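Local coordinates for protein YibA (Escherichia coli, PDB 1OYZ) that is of unknown function, possibly with oxidoreductase activity, and folds as an all-helical chain containing HEAT repeats, at residues T136-S141 and L164-K169; D174-A179 and L201-E206; A182-K187 and D195-M200; C229-K234 and D239-A244. One frame throughout, in Å; residues are numbered along the deposited sequence.

Contact 1: T136-S141 and L164-K169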
loop_
_atom_site.group_PDB
_atom_site.type_symbol
_atom_site.label_atom_id
_atom_site.label_comp_id
_atom_site.label_asym_id
_atom_site.label_seq_id
_atom_site.Cartn_x
_atom_site.Cartn_y
_atom_site.Cartn_z
ATOM N N THR A 136 -9.166 -12.835 3.842
ATOM C CA THR A 136 -9.541 -11.438 3.770
ATOM C C THR A 136 -9.406 -10.828 2.379
ATOM O O THR A 136 -10.062 -9.844 2.074
ATOM C CB THR A 136 -8.744 -10.583 4.757
ATOM O OG1 THR A 136 -9.288 -9.268 4.739
ATOM C CG2 THR A 136 -7.308 -10.494 4.377
ATOM N N ALA A 137 -8.535 -11.397 1.552
ATOM C CA ALA A 137 -8.388 -10.879 0.212
ATOM C C ALA A 137 -9.736 -11.071 -0.528
ATOM O O ALA A 137 -9.969 -10.442 -1.554
ATOM C CB ALA A 137 -7.253 -11.594 -0.518
ATOM N N PHE A 138 -10.628 -11.911 0.003
ATOM C CA PHE A 138 -11.921 -12.105 -0.649
ATOM C C PHE A 138 -13.075 -11.400 0.064
ATOM O O PHE A 138 -14.241 -11.625 -0.257
ATOM C CB PHE A 138 -12.240 -13.605 -0.805
ATOM C CG PHE A 138 -11.264 -14.348 -1.687
ATOM C CD1 PHE A 138 -11.359 -14.278 -3.074
ATOM C CD2 PHE A 138 -10.209 -15.056 -1.121
ATOM C CE1 PHE A 138 -10.412 -14.898 -3.891
ATOM C CE2 PHE A 138 -9.255 -15.677 -1.916
ATOM C CZ PHE A 138 -9.351 -15.598 -3.312
ATOM N N ASP A 139 -12.770 -10.553 1.033
ATOM C CA ASP A 139 -13.824 -9.833 1.749
ATOM C C ASP A 139 -14.669 -9.006 0.785
ATOM O O ASP A 139 -14.184 -8.540 -0.247
ATOM C CB ASP A 139 -13.229 -8.884 2.786
ATOM C CG ASP A 139 -14.250 -8.435 3.824
ATOM O OD1 ASP A 139 -15.134 -7.615 3.527
ATOM O OD2 ASP A 139 -14.168 -8.924 4.957
ATOM N N LYS A 140 -15.924 -8.787 1.154
ATOM C CA LYS A 140 -16.828 -8.037 0.314
ATOM C C LYS A 140 -16.508 -6.562 0.363
ATOM O O LYS A 140 -16.871 -5.818 -0.544
ATOM C CB LYS A 140 -18.269 -8.283 0.752
ATOM C CG LYS A 140 -19.277 -8.263 -0.383
ATOM C CD LYS A 140 -19.561 -6.849 -0.860
ATOM C CE LYS A 140 -20.894 -6.749 -1.604
ATOM N NZ LYS A 140 -21.388 -5.328 -1.641
ATOM N N SER A 141 -15.822 -6.131 1.421
ATOM C CA SER A 141 -15.462 -4.727 1.550
ATOM C C SER A 141 -14.166 -4.382 0.824
ATOM O O SER A 141 -13.151 -5.060 0.991
ATOM C CB SER A 141 -15.308 -4.347 3.015
ATOM O OG SER A 141 -14.684 -3.069 3.126
ATOM N N LEU A 164 -2.612 -12.061 -4.894
ATOM C CA LEU A 164 -2.178 -10.916 -5.673
ATOM C C LEU A 164 -2.853 -10.916 -7.050
ATOM O O LEU A 164 -3.432 -9.912 -7.482
ATOM C CB LEU A 164 -0.656 -10.977 -5.826
ATOM C CG LEU A 164 0.143 -9.914 -5.058
ATOM C CD1 LEU A 164 -0.699 -9.298 -3.962
ATOM C CD2 LEU A 164 1.418 -10.535 -4.503
ATOM N N ILE A 165 -2.811 -12.061 -7.726
ATOM C CA ILE A 165 -3.422 -12.175 -9.032
ATOM C C ILE A 165 -4.904 -11.870 -8.952
ATOM O O ILE A 165 -5.423 -11.111 -9.770
ATOM C CB ILE A 165 -3.175 -13.589 -9.620
ATOM C CG1 ILE A 165 -1.691 -13.751 -9.926
ATOM C CG2 ILE A 165 -3.991 -13.803 -10.889
ATOM C CD1 ILE A 165 -1.320 -15.109 -10.492
ATOM N N ASN A 166 -5.605 -12.426 -7.963
ATOM C CA ASN A 166 -7.036 -12.130 -7.883
ATOM C C ASN A 166 -7.275 -10.635 -7.614
ATOM O O ASN A 166 -8.240 -10.071 -8.117
ATOM C CB ASN A 166 -7.716 -12.981 -6.803
ATOM C CG ASN A 166 -9.157 -13.348 -7.167
ATOM O OD1 ASN A 166 -9.399 -14.022 -8.162
ATOM N ND2 ASN A 166 -10.116 -12.886 -6.369
ATOM N N LEU A 167 -6.394 -9.994 -6.845
ATOM C CA LEU A 167 -6.543 -8.565 -6.550
ATOM C C LEU A 167 -6.278 -7.716 -7.800
ATOM O O LEU A 167 -6.770 -6.597 -7.922
ATOM C CB LEU A 167 -5.612 -8.142 -5.394
ATOM C CG LEU A 167 -5.977 -8.781 -4.032
ATOM C CD1 LEU A 167 -4.911 -8.510 -2.969
ATOM C CD2 LEU A 167 -7.331 -8.244 -3.566
ATOM N N LEU A 168 -5.477 -8.236 -8.718
ATOM C CA LEU A 168 -5.238 -7.502 -9.945
ATOM C C LEU A 168 -6.578 -7.396 -10.670
ATOM O O LEU A 168 -6.809 -6.450 -11.428
ATOM C CB LEU A 168 -4.256 -8.244 -10.844
ATOM C CG LEU A 168 -2.803 -8.294 -10.397
ATOM C CD1 LEU A 168 -2.013 -9.239 -11.328
ATOM C CD2 LEU A 168 -2.218 -6.890 -10.423
ATOM N N LYS A 169 -7.458 -8.370 -10.430
ATOM C CA LYS A 169 -8.755 -8.411 -11.091
ATOM C C LYS A 169 -9.818 -7.704 -10.290
ATOM O O LYS A 169 -11.005 -7.762 -10.620
ATOM C CB LYS A 169 -9.188 -9.859 -11.319
ATOM C CG LYS A 169 -8.085 -10.765 -11.825
ATOM C CD LYS A 169 -8.532 -12.226 -11.781
ATOM C CE LYS A 169 -7.381 -13.194 -12.056
ATOM N NZ LYS A 169 -7.896 -14.577 -12.292
#
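Within the HEAT-repeat part of the chain, the turn that follows helix 126-136 meets helix 161-168 through two pairs of residues, Ala-137 with Leu-167 and Phe-138 with Asn-166. A type I beta turn from Thr-136 to Asp-139, closed by the bond from Asp-139 N to Thr-136 O at 3.0 Å, turns the chain here. Ala-137 and Leu-167 form the nearest approach of the two backbones, with their CA atoms 7.4 Å apart. No hydrogen bond crosses; the two pairs meet by van der Waals contact. Leu-167 reaches over with one methyl, CD2, which rests 4.0 Å from Ala-137 O, while the Ala-137 CB points toward the helix. Phe-138 has CG beside its backbone N (chi1 -63°), a torsion that swings the ring back toward Asn-166. There Asn-166 ND2 comes obliquely to the ring, nearest Phe-138 CE1 at 3.2 Å. The two side chains lie roughly perpendicular, with the planes of ring and amide 49° apart. An Asx turn follows: Asp-139 OD1 takes a nearly straight bond from Ser-141 N (2.7 Å) on its anti lone pair, just where Ser-141 caps helix 142-153. Asp-139 OD2 forms a salt bridge with Arg-108 of helix 105-121, linking the turn to that earlier helix. Ala-137 packs on Thr-148 of helix 142-153, and Leu-167 continues onto Val-175 and Ala-179 of helix 173-186.

Contact 2: D174-A179 and L201-E206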
loop_
_atom_site.group_PDB
_atom_site.type_symbol
_atom_site.label_atom_id
_atom_site.label_comp_id
_atom_site.label_asym_id
_atom_site.label_seq_id
_atom_site.Cartn_x
_atom_site.Cartn_y
_atom_site.Cartn_z
ATOM N N ASP A 174 -7.924 1.177 -6.993
ATOM C CA ASP A 174 -6.923 1.364 -5.942
ATOM C C ASP A 174 -6.336 -0.009 -5.514
ATOM O O ASP A 174 -5.113 -0.158 -5.325
ATOM C CB ASP A 174 -7.606 2.067 -4.760
ATOM C CG ASP A 174 -6.629 2.561 -3.727
ATOM O OD1 ASP A 174 -5.808 1.747 -3.242
ATOM O OD2 ASP A 174 -6.690 3.772 -3.400
ATOM N N VAL A 175 -7.218 -0.995 -5.349
ATOM C CA VAL A 175 -6.798 -2.355 -5.000
ATOM C C VAL A 175 -5.891 -2.926 -6.124
ATOM O O VAL A 175 -4.806 -3.466 -5.852
ATOM C CB VAL A 175 -8.019 -3.320 -4.826
ATOM C CG1 VAL A 175 -7.520 -4.792 -4.726
ATOM C CG2 VAL A 175 -8.813 -2.953 -3.567
ATOM N N ARG A 176 -6.344 -2.818 -7.377
ATOM C CA ARG A 176 -5.545 -3.326 -8.521
ATOM C C ARG A 176 -4.153 -2.668 -8.554
ATOM O O ARG A 176 -3.136 -3.345 -8.756
ATOM C CB ARG A 176 -6.249 -3.064 -9.882
ATOM C CG ARG A 176 -7.667 -3.599 -10.043
ATOM C CD ARG A 176 -8.078 -3.684 -11.545
ATOM N NE ARG A 176 -8.263 -2.376 -12.184
ATOM C CZ ARG A 176 -9.218 -1.511 -11.849
ATOM N NH1 ARG A 176 -9.309 -0.327 -12.468
ATOM N NH2 ARG A 176 -10.094 -1.825 -10.895
ATOM N N ASN A 177 -4.105 -1.358 -8.318
ATOM C CA ASN A 177 -2.837 -0.641 -8.347
ATOM C C ASN A 177 -1.882 -1.188 -7.277
ATOM O O ASN A 177 -0.704 -1.458 -7.550
ATOM C CB ASN A 177 -3.086 0.874 -8.182
ATOM C CG ASN A 177 -1.807 1.710 -8.352
ATOM O OD1 ASN A 177 -1.311 2.314 -7.401
ATOM N ND2 ASN A 177 -1.276 1.739 -9.560
ATOM N N TRP A 178 -2.400 -1.388 -6.066
ATOM C CA TRP A 178 -1.588 -1.917 -4.969
ATOM C C TRP A 178 -1.076 -3.318 -5.270
ATOM O O TRP A 178 0.057 -3.647 -4.953
ATOM C CB TRP A 178 -2.404 -1.960 -3.669
ATOM C CG TRP A 178 -1.922 -1.027 -2.613
ATOM C CD1 TRP A 178 -2.524 0.135 -2.196
ATOM C CD2 TRP A 178 -0.727 -1.166 -1.830
ATOM N NE1 TRP A 178 -1.769 0.725 -1.199
ATOM C CE2 TRP A 178 -0.658 -0.051 -0.963
ATOM C CE3 TRP A 178 0.300 -2.123 -1.784
ATOM C CZ2 TRP A 178 0.390 0.130 -0.056
ATOM C CZ3 TRP A 178 1.351 -1.935 -0.870
ATOM C CH2 TRP A 178 1.383 -0.815 -0.028
ATOM N N ALA A 179 -1.919 -4.150 -5.861
ATOM C CA ALA A 179 -1.519 -5.525 -6.177
ATOM C C ALA A 179 -0.364 -5.492 -7.165
ATOM O O ALA A 179 0.713 -6.049 -6.913
ATOM C CB ALA A 179 -2.708 -6.309 -6.781
ATOM N N LEU A 201 -3.192 -2.932 -19.677
ATOM C CA LEU A 201 -2.822 -1.863 -20.596
ATOM C C LEU A 201 -4.085 -1.125 -20.982
ATOM O O LEU A 201 -4.032 0.053 -21.304
ATOM C CB LEU A 201 -2.140 -2.412 -21.828
ATOM C CG LEU A 201 -0.772 -2.953 -21.432
ATOM C CD1 LEU A 201 -0.012 -3.441 -22.675
ATOM C CD2 LEU A 201 0.008 -1.847 -20.725
ATOM N N GLN A 202 -5.225 -1.811 -20.938
ATOM C CA GLN A 202 -6.514 -1.170 -21.252
ATOM C C GLN A 202 -7.307 -0.735 -20.002
ATOM O O GLN A 202 -8.488 -0.391 -20.116
ATOM C CB GLN A 202 -7.427 -2.109 -22.064
ATOM C CG GLN A 202 -6.706 -3.016 -23.075
ATOM C CD GLN A 202 -6.046 -2.233 -24.175
ATOM O OE1 GLN A 202 -5.110 -2.709 -24.827
ATOM N NE2 GLN A 202 -6.531 -1.025 -24.401
ATOM N N ASP A 203 -6.697 -0.767 -18.812
ATOM C CA ASP A 203 -7.415 -0.361 -17.582
ATOM C C ASP A 203 -7.885 1.099 -17.653
ATOM O O ASP A 203 -7.206 1.955 -18.225
ATOM C CB ASP A 203 -6.513 -0.532 -16.353
ATOM C CG ASP A 203 -7.302 -0.598 -15.051
ATOM O OD1 ASP A 203 -7.912 0.427 -14.634
ATOM O OD2 ASP A 203 -7.298 -1.691 -14.443
ATOM N N LYS A 204 -9.038 1.399 -17.063
ATOM C CA LYS A 204 -9.537 2.761 -17.083
ATOM C C LYS A 204 -8.739 3.671 -16.162
ATOM O O LYS A 204 -8.818 4.887 -16.252
ATOM C CB LYS A 204 -10.981 2.791 -16.611
ATOM C CG LYS A 204 -11.093 2.396 -15.149
ATOM C CD LYS A 204 -12.525 2.525 -14.610
ATOM C CE LYS A 204 -13.485 1.547 -15.271
ATOM N NZ LYS A 204 -14.799 1.538 -14.553
ATOM N N ASN A 205 -7.992 3.068 -15.249
ATOM C CA ASN A 205 -7.223 3.814 -14.269
ATOM C C ASN A 205 -5.797 4.055 -14.737
ATOM O O ASN A 205 -5.015 3.112 -14.803
ATOM C CB ASN A 205 -7.207 3.033 -12.954
ATOM C CG ASN A 205 -6.547 3.799 -11.835
ATOM O OD1 ASN A 205 -5.482 4.371 -12.005
ATOM N ND2 ASN A 205 -7.175 3.801 -10.675
ATOM N N GLU A 206 -5.472 5.318 -15.044
ATOM C CA GLU A 206 -4.128 5.719 -15.520
ATOM C C GLU A 206 -3.023 5.158 -14.641
ATOM O O GLU A 206 -1.992 4.696 -15.135
ATOM C CB GLU A 206 -3.965 7.256 -15.541
ATOM C CG GLU A 206 -4.120 7.926 -14.144
ATOM C CD GLU A 206 -3.178 9.162 -13.837
ATOM O OE1 GLU A 206 -1.933 9.078 -14.002
ATOM O OE2 GLU A 206 -3.701 10.207 -13.386
#
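Arg-176, in regular helical conformation on helix 173-186, faces Asp-203 in the irregular link 201-206, where the extended backbone of Asp-203 (psi 146°) leads the chain toward the next helix. The guanidinium grips the carboxylate side-on with two nitrogens: Arg-176 NE donates to Asp-203 OD2 at 2.6 Å and Arg-176 NH1 to Asp-203 OD1 at 2.7 Å. Both oxygens use their syn lone pairs and the two flat groups are nearly coplanar, 17° apart, which suits a two-point grip. The arginine chain bends at chi3 (-70°) to present this NE edge. Asp-203 OD1 also accepts from Asn-205 N at 2.7 Å on its anti lone pair, an Asx turn, leaving one oxygen gripped twice. Beside it, Asn-205 CB lies 4.0 Å from Arg-176 NH1. Putting an alanine in place of Asp-203 removes both oxygens, and would probably leave the guanidinium without its charged mate and the link freer to move. Arg-176 NH2 is held in turn by Asp-170 O, in the loop before its own helix. Asn-205, the N-cap of helix 206-218, accepts from Val-208 N through OD1, and Asp-203 packs on Val-208, placing the salt bridge between helix 173-186 and the start of helix 206-218.

Contact 3: A182-K187 and D195-M200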
loop_
_atom_site.group_PDB
_atom_site.type_symbol
_atom_site.label_atom_id
_atom_site.label_comp_id
_atom_site.label_asym_id
_atom_site.label_seq_id
_atom_site.Cartn_x
_atom_site.Cartn_y
_atom_site.Cartn_z
ATOM N N ALA A 182 2.714 -4.180 -5.671
ATOM C CA ALA A 182 3.494 -5.102 -4.856
ATOM C C ALA A 182 4.149 -6.202 -5.712
ATOM O O ALA A 182 5.227 -6.716 -5.379
ATOM C CB ALA A 182 2.617 -5.693 -3.732
ATOM N N ILE A 183 3.502 -6.564 -6.818
ATOM C CA ILE A 183 4.057 -7.566 -7.731
ATOM C C ILE A 183 5.318 -7.017 -8.365
ATOM O O ILE A 183 6.305 -7.721 -8.524
ATOM C CB ILE A 183 3.050 -7.913 -8.858
ATOM C CG1 ILE A 183 2.020 -8.899 -8.321
ATOM C CG2 ILE A 183 3.796 -8.487 -10.107
ATOM C CD1 ILE A 183 0.805 -9.011 -9.122
ATOM N N ASN A 184 5.299 -5.748 -8.732
ATOM C CA ASN A 184 6.471 -5.188 -9.345
ATOM C C ASN A 184 7.602 -5.125 -8.311
ATOM O O ASN A 184 8.741 -5.529 -8.586
ATOM C CB ASN A 184 6.145 -3.821 -9.926
ATOM C CG ASN A 184 5.362 -3.918 -11.250
ATOM O OD1 ASN A 184 4.625 -2.995 -11.620
ATOM N ND2 ASN A 184 5.517 -5.042 -11.959
ATOM N N ILE A 185 7.256 -4.647 -7.116
ATOM C CA ILE A 185 8.175 -4.522 -5.991
ATOM C C ILE A 185 8.918 -5.833 -5.699
ATOM O O ILE A 185 10.121 -5.832 -5.448
ATOM C CB ILE A 185 7.380 -4.044 -4.736
ATOM C CG1 ILE A 185 7.886 -2.668 -4.314
ATOM C CG2 ILE A 185 7.413 -5.090 -3.638
ATOM C CD1 ILE A 185 7.577 -1.579 -5.330
ATOM N N ASN A 186 8.206 -6.951 -5.754
ATOM C CA ASN A 186 8.826 -8.236 -5.487
ATOM C C ASN A 186 9.309 -8.961 -6.740
ATOM O O ASN A 186 9.840 -10.064 -6.662
ATOM C CB ASN A 186 7.852 -9.112 -4.717
ATOM C CG ASN A 186 7.549 -8.562 -3.332
ATOM O OD1 ASN A 186 6.516 -8.872 -2.746
ATOM N ND2 ASN A 186 8.462 -7.754 -2.795
ATOM N N LYS A 187 9.131 -8.331 -7.894
ATOM C CA LYS A 187 9.562 -8.910 -9.162
ATOM C C LYS A 187 8.989 -10.301 -9.402
ATOM O O LYS A 187 9.650 -11.171 -9.952
ATOM C CB LYS A 187 11.094 -8.949 -9.233
ATOM C CG LYS A 187 11.743 -7.562 -9.177
ATOM C CD LYS A 187 13.256 -7.651 -9.245
ATOM C CE LYS A 187 13.917 -6.319 -8.922
ATOM N NZ LYS A 187 15.377 -6.421 -9.169
ATOM N N ASP A 195 -0.066 -11.894 -18.425
ATOM C CA ASP A 195 -1.338 -11.735 -19.112
ATOM C C ASP A 195 -2.221 -10.725 -18.385
ATOM O O ASP A 195 -2.930 -9.947 -19.030
ATOM C CB ASP A 195 -2.058 -13.096 -19.281
ATOM C CG ASP A 195 -1.229 -14.106 -20.102
ATOM O OD1 ASP A 195 -0.449 -13.664 -20.970
ATOM O OD2 ASP A 195 -1.361 -15.340 -19.887
ATOM N N CYS A 196 -2.195 -10.697 -17.052
ATOM C CA CYS A 196 -3.050 -9.706 -16.385
ATOM C C CYS A 196 -2.505 -8.313 -16.677
ATOM O O CYS A 196 -3.282 -7.393 -16.870
ATOM C CB CYS A 196 -3.131 -9.937 -14.868
ATOM S SG CYS A 196 -4.134 -11.404 -14.384
ATOM N N PHE A 197 -1.179 -8.160 -16.729
ATOM C CA PHE A 197 -0.636 -6.854 -17.029
ATOM C C PHE A 197 -1.027 -6.404 -18.455
ATOM O O PHE A 197 -1.442 -5.252 -18.632
ATOM C CB PHE A 197 0.884 -6.844 -16.834
ATOM C CG PHE A 197 1.314 -6.693 -15.390
ATOM C CD1 PHE A 197 0.383 -6.750 -14.360
ATOM C CD2 PHE A 197 2.636 -6.488 -15.070
ATOM C CE1 PHE A 197 0.766 -6.597 -13.023
ATOM C CE2 PHE A 197 3.041 -6.334 -13.733
ATOM C CZ PHE A 197 2.103 -6.387 -12.704
ATOM N N VAL A 198 -0.926 -7.298 -19.450
ATOM C CA VAL A 198 -1.293 -6.942 -20.833
ATOM C C VAL A 198 -2.732 -6.394 -20.838
ATOM O O VAL A 198 -3.019 -5.356 -21.431
ATOM C CB VAL A 198 -1.168 -8.194 -21.794
ATOM C CG1 VAL A 198 -1.803 -7.901 -23.150
ATOM C CG2 VAL A 198 0.307 -8.581 -21.971
ATOM N N GLU A 199 -3.626 -7.064 -20.110
ATOM C CA GLU A 199 -5.008 -6.619 -20.045
ATOM C C GLU A 199 -5.106 -5.280 -19.362
ATOM O O GLU A 199 -5.959 -4.454 -19.698
ATOM C CB GLU A 199 -5.874 -7.625 -19.276
ATOM C CG GLU A 199 -5.893 -9.003 -19.919
ATOM C CD GLU A 199 -6.415 -8.954 -21.354
ATOM O OE1 GLU A 199 -6.100 -9.869 -22.152
ATOM O OE2 GLU A 199 -7.148 -7.993 -21.679
HETATM N N MSE A 200 -4.241 -5.052 -18.389
HETATM C CA MSE A 200 -4.283 -3.776 -17.671
HETATM C C MSE A 200 -3.841 -2.615 -18.559
HETATM O O MSE A 200 -4.097 -1.440 -18.246
HETATM C CB MSE A 200 -3.454 -3.885 -16.380
HETATM C CG MSE A 200 -4.135 -4.814 -15.419
HETATM SE SE MSE A 200 -3.112 -5.472 -13.922
HETATM C CE MSE A 200 -4.211 -4.619 -12.544
#
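Apolar packing joins Ile-183 of helix 173-186 to Phe-197 of helix 191-200, both buried and both with CB directed toward the opposing helix. The backbones stay well apart, with the CA atoms of Ile-183 and Phe-197 at 10.4 Å, and the ring spans much of that gap. Ile-183 touches it with the CG2 branch, which sits 3.7 Å from Phe-197 CZ, the two side chains running antiparallel alongside each other. Phe-197 has CG beside its backbone N (chi1 -80°), which sends CZ and CE2 out toward the other helix. The second interaction is with Asn-184, the end of whose side chain lies beside the ring near Phe-197 CE2. The planes of amide and ring are 70° apart, so the two do not stack. An alanine in place of Phe-197 would probably open a gap between the two helices, leaving Ile-183 CG2 without its apolar mate. Around the pair, Arg-219 touches Ile-183, Asn-184 and Phe-197, while Ala-180 and Leu-216 also pack on the ring. A Schellman motif at Lys-187 follows helix 173-186, and the positive phi of that residue (55°) turns the chain toward helix 191-200; two consecutive, roughly antiparallel helices packed through such a buried core are the building principle of an alpha-solenoid.

Contact 4: C229-K234 and D239-A244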
loop_
_atom_site.group_PDB
_atom_site.type_symbol
_atom_site.label_atom_id
_atom_site.label_comp_id
_atom_site.label_asym_id
_atom_site.label_seq_id
_atom_site.Cartn_x
_atom_site.Cartn_y
_atom_site.Cartn_z
ATOM N N CYS A 229 4.626 2.931 -27.401
ATOM C CA CYS A 229 4.811 3.852 -28.525
ATOM C C CYS A 229 3.839 5.033 -28.424
ATOM O O CYS A 229 4.237 6.198 -28.591
ATOM C CB CYS A 229 4.575 3.122 -29.858
ATOM S SG CYS A 229 4.464 4.209 -31.316
ATOM N N ASP A 230 2.569 4.754 -28.143
ATOM C CA ASP A 230 1.598 5.835 -28.044
ATOM C C ASP A 230 1.902 6.838 -26.933
ATOM O O ASP A 230 1.701 8.036 -27.105
ATOM C CB ASP A 230 0.192 5.301 -27.800
ATOM C CG ASP A 230 -0.318 4.457 -28.940
ATOM O OD1 ASP A 230 -1.366 3.800 -28.742
ATOM O OD2 ASP A 230 0.320 4.456 -30.017
ATOM N N GLU A 231 2.351 6.330 -25.790
ATOM C CA GLU A 231 2.643 7.159 -24.639
ATOM C C GLU A 231 3.840 8.043 -24.888
ATOM O O GLU A 231 3.860 9.204 -24.466
ATOM C CB GLU A 231 2.893 6.280 -23.418
ATOM C CG GLU A 231 1.633 5.640 -22.936
ATOM C CD GLU A 231 0.627 6.660 -22.465
ATOM O OE1 GLU A 231 -0.583 6.433 -22.655
ATOM O OE2 GLU A 231 1.051 7.699 -21.908
ATOM N N LEU A 232 4.849 7.510 -25.570
ATOM C CA LEU A 232 6.017 8.332 -25.826
ATOM C C LEU A 232 5.714 9.436 -26.819
ATOM O O LEU A 232 6.466 10.388 -26.900
ATOM C CB LEU A 232 7.195 7.474 -26.321
ATOM C CG LEU A 232 7.775 6.466 -25.320
ATOM C CD1 LEU A 232 8.542 5.363 -26.057
ATOM C CD2 LEU A 232 8.694 7.207 -24.333
ATOM N N LYS A 233 4.612 9.351 -27.557
ATOM C CA LYS A 233 4.341 10.408 -28.542
ATOM C C LYS A 233 3.521 11.573 -28.008
ATOM O O LYS A 233 3.246 12.537 -28.718
ATOM C CB LYS A 233 3.657 9.827 -29.784
ATOM C CG LYS A 233 4.548 8.864 -30.550
ATOM C CD LYS A 233 3.849 8.363 -31.791
ATOM C CE LYS A 233 4.807 7.623 -32.715
ATOM N NZ LYS A 233 4.158 7.423 -34.051
ATOM N N LYS A 234 3.140 11.494 -26.746
ATOM C CA LYS A 234 2.357 12.564 -26.173
ATOM C C LYS A 234 3.181 13.834 -25.960
ATOM O O LYS A 234 4.415 13.807 -25.912
ATOM C CB LYS A 234 1.723 12.078 -24.874
ATOM C CG LYS A 234 0.715 10.952 -25.137
ATOM C CD LYS A 234 0.038 10.476 -23.867
ATOM C CE LYS A 234 -1.126 9.553 -24.168
ATOM N NZ LYS A 234 -1.752 9.071 -22.901
ATOM N N ASP A 239 7.687 10.172 -16.977
ATOM C CA ASP A 239 9.062 9.772 -16.818
ATOM C C ASP A 239 9.229 8.268 -16.741
ATOM O O ASP A 239 10.171 7.705 -17.307
ATOM C CB ASP A 239 9.636 10.473 -15.590
ATOM C CG ASP A 239 9.986 11.934 -15.871
ATOM O OD1 ASP A 239 9.471 12.504 -16.848
ATOM O OD2 ASP A 239 10.780 12.505 -15.107
ATOM N N ASP A 240 8.309 7.626 -16.037
ATOM C CA ASP A 240 8.305 6.175 -15.907
ATOM C C ASP A 240 8.164 5.515 -17.313
ATOM O O ASP A 240 8.721 4.456 -17.550
ATOM C CB ASP A 240 7.111 5.717 -15.031
ATOM C CG ASP A 240 7.358 5.874 -13.504
ATOM O OD1 ASP A 240 8.192 5.143 -12.950
ATOM O OD2 ASP A 240 6.698 6.719 -12.858
ATOM N N ILE A 241 7.411 6.132 -18.223
ATOM C CA ILE A 241 7.220 5.550 -19.546
ATOM C C ILE A 241 8.531 5.581 -20.307
ATOM O O ILE A 241 8.951 4.587 -20.910
ATOM C CB ILE A 241 6.067 6.285 -20.314
ATOM C CG1 ILE A 241 4.750 5.545 -20.053
ATOM C CG2 ILE A 241 6.318 6.340 -21.832
ATOM C CD1 ILE A 241 4.466 5.303 -18.601
ATOM N N ILE A 242 9.209 6.710 -20.228
ATOM C CA ILE A 242 10.486 6.851 -20.896
ATOM C C ILE A 242 11.447 5.831 -20.322
ATOM O O ILE A 242 12.172 5.156 -21.046
ATOM C CB ILE A 242 11.023 8.265 -20.690
ATOM C CG1 ILE A 242 9.963 9.252 -21.177
ATOM C CG2 ILE A 242 12.379 8.429 -21.420
ATOM C CD1 ILE A 242 10.385 10.733 -21.071
ATOM N N GLU A 243 11.415 5.685 -19.008
ATOM C CA GLU A 243 12.284 4.742 -18.332
ATOM C C GLU A 243 11.970 3.280 -18.717
ATOM O O GLU A 243 12.885 2.456 -18.897
ATOM C CB GLU A 243 12.137 4.927 -16.828
ATOM C CG GLU A 243 12.788 3.840 -16.020
ATOM C CD GLU A 243 14.273 3.948 -16.064
ATOM O OE1 GLU A 243 14.967 3.108 -15.434
ATOM O OE2 GLU A 243 14.753 4.887 -16.736
ATOM N N ALA A 244 10.677 2.962 -18.805
ATOM C CA ALA A 244 10.229 1.620 -19.192
ATOM C C ALA A 244 10.720 1.336 -20.621
ATOM O O ALA A 244 11.127 0.218 -20.947
ATOM C CB ALA A 244 8.715 1.538 -19.142
#
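Leu-232, near the end of helix 225-232, pushes one methyl, CD2, against Ile-241 and Ile-242 at the start of helix 239-248. With CG beside the backbone N (chi1 -66°), the leucine chain carries CD2 to 3.6 Å from Ile-241 CG2, and the two side chains overlap while pointing opposite ways. The same methyl lies 3.9 Å from Ile-242 CA and 4.0 Å from Ile-242 CG1, so it rests partly on backbone. The chi1 of Ile-241, -92°, brings its CG2 and CG1 both close to Glu-231 CB, CG2 at 3.8 Å. Glu-231 touches the isoleucine by this carbon, then bends at chi2, and its carboxylate meets Lys-234. Lys-234 NZ bonds to Glu-231 OE1 at 2.9 Å, on the syn side but 28° out of the carboxylate plane, and more weakly to Glu-231 OE2. The same OE1 has a salt bridge to Arg-209 of helix 206-218. Two consecutive helices joined by a short loop thus pack through a buried apolar core, as in an alpha-solenoid hairpin. The chemistry is divided: the helices meet through hydrocarbon alone, while the charge of the buried Glu-231 is probably balanced by the lysine and arginine gathered at its carboxylate.

Followed from the N terminus, contact 1 closes first, bringing the turn after helix 126-136 to helix 161-168 with helix 142-153 in the loop between. Contact 2 opens next on helix 173-186 and closes at the link after helix 191-200. Contact 3 is nested inside that loop and shares helix 173-186 with it. Contact 1 touches both through helix 161-168, so helices 161-168, 173-186 and 191-200 pack together. Contact 4 comes last, closing the short loop between helices 225-232 and 239-248. Its centre is about 17 Å from that of contact 2, without touching; helix 206-218 lies between them in sequence. No two contacts cross.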